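Local coordinates for protein threonine synthase (Brucella melitensis bv. 1, PDB 4F4F) that probably catalyses the last step of threonine biosynthesis, converting O-phospho-L-homoserine and water to L-threonine and phosphate with pyridoxal 5'-phosphate as cofactor, at residues A252-V257 with P277-I282. Numbering follows the deposited sequence.
Sequences AVSFTV and PIEQLI
A beta-alpha-beta crossover in the pyridoxal-phosphate-dependent enzyme fold brings 252-257 and 277-282 together as neighbouring parallel strands of the mixed sheet, helix 263-274 making the connection. The axes of segments 253-257 and 280-282 approach to 4.8 Å and their directions differ by 6°. Val253 pairs with Ile278 through two backbone bonds, Val253 N to Pro277 O and Glu279 N to Val253 O. A beta bulge at Glu279, where the chain turns a corner, then shifts the register by one residue. Beyond it the ladder resumes with Phe255 N to Gln280 O, Ile282 N to Phe255 O and Val257 N to Ile282 O. The side chain of Ser254 serves the bulge: OG, anti to its own carbonyl carbon (chi1 -66°), accepts the backbone N-H of Gln280 at 3.0 Å, N-H...O 163°. The Gln280 amide is held by hydrogen bonds outside the pair, OE1 to the Ser404 N-H and NE2 to the Lys402 carbonyl. On the face carrying Val253 and Phe255, the Phe255 ring meets Ile278 with an edge: CE1 lies 4.0 Å from Ile278 CG1, the two side chains crossing at about a right angle. Tyr239 adds an edge-to-face ring contact to Phe255. Val257 lies near the cofactor, its side chain about 5 Å from the bound pyridoxal phosphate at nearest approach and touching Asp264, a cofactor-binding residue. On the face of Thr256 and Ile282, which helix 390-402 covers, the buried Thr256 OG1 has no hydrogen-bond partner in the model and rests on aliphatic carbon, 3.5 Å from Ile282 CB and 3.6 Å from Ile282 CD1.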
ATOM      1  N   ALA A 252      -2.109  -7.142 -24.216  1.00 15.45           N
ATOM      2  CA  ALA A 252      -1.430  -6.522 -23.094  1.00 14.73           C
ATOM      3  C   ALA A 252      -2.254  -5.356 -22.574  1.00 14.04           C
ATOM      4  O   ALA A 252      -2.988  -4.694 -23.332  1.00 14.32           O
ATOM      5  CB  ALA A 252      -0.068  -6.040 -23.550  1.00 15.13           C
ATOM      6  N   VAL A 253      -2.082  -5.071 -21.299  1.00 13.15           N
ATOM      7  CA  VAL A 253      -2.789  -4.005 -20.603  1.00 12.75           C
ATOM      8  C   VAL A 253      -1.760  -3.092 -19.957  1.00 12.49           C
ATOM      9  O   VAL A 253      -0.668  -3.544 -19.572  1.00 12.41           O
ATOM     10  CB  VAL A 253      -3.750  -4.615 -19.545  1.00 12.32           C
ATOM     11  CG1 VAL A 253      -4.399  -3.512 -18.682  1.00 12.09           C
ATOM     12  CG2 VAL A 253      -4.849  -5.423 -20.247  1.00 12.30           C
ATOM     13  N   SER A 254      -2.066  -1.799 -19.886  1.00 12.63           N
ATOM     14  CA  SER A 254      -1.198  -0.835 -19.215  1.00 12.56           C
ATOM     15  C   SER A 254      -1.837  -0.329 -17.927  1.00 12.14           C
ATOM     16  O   SER A 254      -3.081  -0.286 -17.787  1.00 12.02           O
ATOM     17  CB  SER A 254      -0.845   0.342 -20.139  1.00 12.93           C
ATOM     18  OG  SER A 254      -0.056  -0.085 -21.217  1.00 13.54           O
ATOM     19  N   PHE A 255      -0.991   0.042 -16.980  1.00 11.70           N
ATOM     20  CA  PHE A 255      -1.453   0.566 -15.709  1.00 11.55           C
ATOM     21  C   PHE A 255      -0.739   1.854 -15.324  1.00 11.98           C
ATOM     22  O   PHE A 255       0.483   1.962 -15.444  1.00 12.05           O
ATOM     23  CB  PHE A 255      -1.234  -0.432 -14.587  1.00 11.29           C
ATOM     24  CG  PHE A 255      -2.025  -1.710 -14.730  1.00 11.09           C
ATOM     25  CD1 PHE A 255      -1.552  -2.752 -15.493  1.00 11.12           C
ATOM     26  CD2 PHE A 255      -3.226  -1.863 -14.077  1.00 11.22           C
ATOM     27  CE1 PHE A 255      -2.253  -3.933 -15.590  1.00 11.07           C
ATOM     28  CE2 PHE A 255      -3.956  -3.032 -14.193  1.00 11.04           C
ATOM     29  CZ  PHE A 255      -3.458  -4.066 -14.954  1.00 11.03           C
ATOM     30  N   THR A 256      -1.503   2.792 -14.781  1.00 12.30           N
ATOM     31  CA  THR A 256      -0.938   3.970 -14.159  1.00 12.45           C
ATOM     32  C   THR A 256      -1.323   3.989 -12.693  1.00 12.34           C
ATOM     33  O   THR A 256      -2.488   3.819 -12.340  1.00 12.23           O
ATOM     34  CB  THR A 256      -1.420   5.259 -14.880  1.00 12.87           C
ATOM     35  OG1 THR A 256      -1.041   5.199 -16.256  1.00 12.88           O
ATOM     36  CG2 THR A 256      -0.823   6.546 -14.242  1.00 13.08           C
ATOM     37  N   VAL A 257      -0.333   4.228 -11.840  1.00 12.46           N
ATOM     38  CA  VAL A 257      -0.497   4.101 -10.416  1.00 12.75           C
ATOM     39  C   VAL A 257      -0.090   5.375  -9.693  1.00 13.58           C
ATOM     40  O   VAL A 257       1.101   5.743  -9.750  1.00 14.18           O
ATOM     41  CB  VAL A 257       0.400   2.983  -9.898  1.00 12.33           C
ATOM     42  CG1 VAL A 257       0.216   2.822  -8.383  1.00 12.41           C
ATOM     43  CG2 VAL A 257       0.122   1.685 -10.640  1.00 11.69           C
ATOM     44  N   PRO A 277       0.557 -10.192 -19.236  1.00 11.98           N
ATOM     45  CA  PRO A 277       1.031  -9.303 -20.290  1.00 12.50           C
ATOM     46  C   PRO A 277       0.736  -7.817 -20.022  1.00 12.90           C
ATOM     47  O   PRO A 277      -0.420  -7.389 -20.068  1.00 13.23           O
ATOM     48  CB  PRO A 277       0.278  -9.802 -21.519  1.00 12.83           C
ATOM     49  CG  PRO A 277       0.005 -11.236 -21.210  1.00 12.75           C
ATOM     50  CD  PRO A 277      -0.395 -11.193 -19.776  1.00 12.28           C
ATOM     51  N   ILE A 278       1.779  -7.055 -19.741  1.00 13.31           N
ATOM     52  CA  ILE A 278       1.636  -5.651 -19.373  1.00 13.63           C
ATOM     53  C   ILE A 278       2.488  -4.869 -20.335  1.00 14.61           C
ATOM     54  O   ILE A 278       3.626  -5.273 -20.669  1.00 15.09           O
ATOM     55  CB  ILE A 278       2.027  -5.400 -17.892  1.00 13.27           C
ATOM     56  CG1 ILE A 278       0.933  -5.953 -16.961  1.00 12.98           C
ATOM     57  CG2 ILE A 278       2.224  -3.926 -17.574  1.00 12.72           C
ATOM     58  CD1 ILE A 278       1.274  -5.885 -15.487  1.00 12.93           C
ATOM     59  N   GLU A 279       1.952  -3.762 -20.802  1.00 15.34           N
ATOM     60  CA  GLU A 279       2.659  -2.918 -21.751  1.00 16.23           C
ATOM     61  C   GLU A 279       3.399  -1.857 -20.934  1.00 16.33           C
ATOM     62  O   GLU A 279       4.582  -2.023 -20.641  1.00 17.11           O
ATOM     63  CB  GLU A 279       1.683  -2.372 -22.800  1.00 17.85           C
ATOM     64  CG  GLU A 279       2.208  -1.277 -23.734  1.00 19.32           C
ATOM     65  CD  GLU A 279       1.297  -1.039 -24.955  1.00 20.86           C
ATOM     66  OE1 GLU A 279       0.652   0.062 -25.154  1.00 23.03           O
ATOM     67  OE2 GLU A 279       1.238  -1.983 -25.743  1.00 21.94           O
ATOM     68  N   GLN A 280       2.701  -0.824 -20.471  1.00 16.00           N
ATOM     69  CA  GLN A 280       3.330   0.210 -19.659  1.00 15.59           C
ATOM     70  C   GLN A 280       2.936   0.092 -18.205  1.00 14.75           C
ATOM     71  O   GLN A 280       1.766  -0.237 -17.887  1.00 13.94           O
ATOM     72  CB  GLN A 280       2.890   1.581 -20.121  1.00 16.49           C
ATOM     73  CG  GLN A 280       3.405   2.035 -21.487  1.00 17.91           C
ATOM     74  CD  GLN A 280       2.923   3.447 -21.827  1.00 18.69           C
ATOM     75  OE1 GLN A 280       1.788   3.644 -22.266  1.00 20.46           O
ATOM     76  NE2 GLN A 280       3.781   4.426 -21.621  1.00 19.81           N
ATOM     77  N   LEU A 281       3.905   0.362 -17.338  1.00 13.78           N
ATOM     78  CA  LEU A 281       3.667   0.644 -15.941  1.00 13.43           C
ATOM     79  C   LEU A 281       4.079   2.102 -15.740  1.00 13.48           C
ATOM     80  O   LEU A 281       5.225   2.471 -16.045  1.00 13.90           O
ATOM     81  CB  LEU A 281       4.480  -0.291 -15.035  1.00 13.42           C
ATOM     82  CG  LEU A 281       4.095  -1.767 -14.993  1.00 13.12           C
ATOM     83  CD1 LEU A 281       5.207  -2.591 -14.349  1.00 13.19           C
ATOM     84  CD2 LEU A 281       2.770  -1.932 -14.233  1.00 13.29           C
ATOM     85  N   ILE A 282       3.149   2.944 -15.308  1.00 12.88           N
ATOM     86  CA  ILE A 282       3.411   4.394 -15.267  1.00 13.03           C
ATOM     87  C   ILE A 282       3.276   4.854 -13.831  1.00 12.75           C
ATOM     88  O   ILE A 282       2.236   4.630 -13.172  1.00 12.57           O
ATOM     89  CB  ILE A 282       2.449   5.171 -16.199  1.00 13.18           C
ATOM     90  CG1 ILE A 282       2.542   4.624 -17.629  1.00 13.45           C
ATOM     91  CG2 ILE A 282       2.775   6.661 -16.163  1.00 13.68           C
ATOM     92  CD1 ILE A 282       1.666   5.344 -18.664  1.00 13.43           C
TER
HETATM   93  O   HOH W   1       0.085   1.676 -23.044  1.00 18.81           O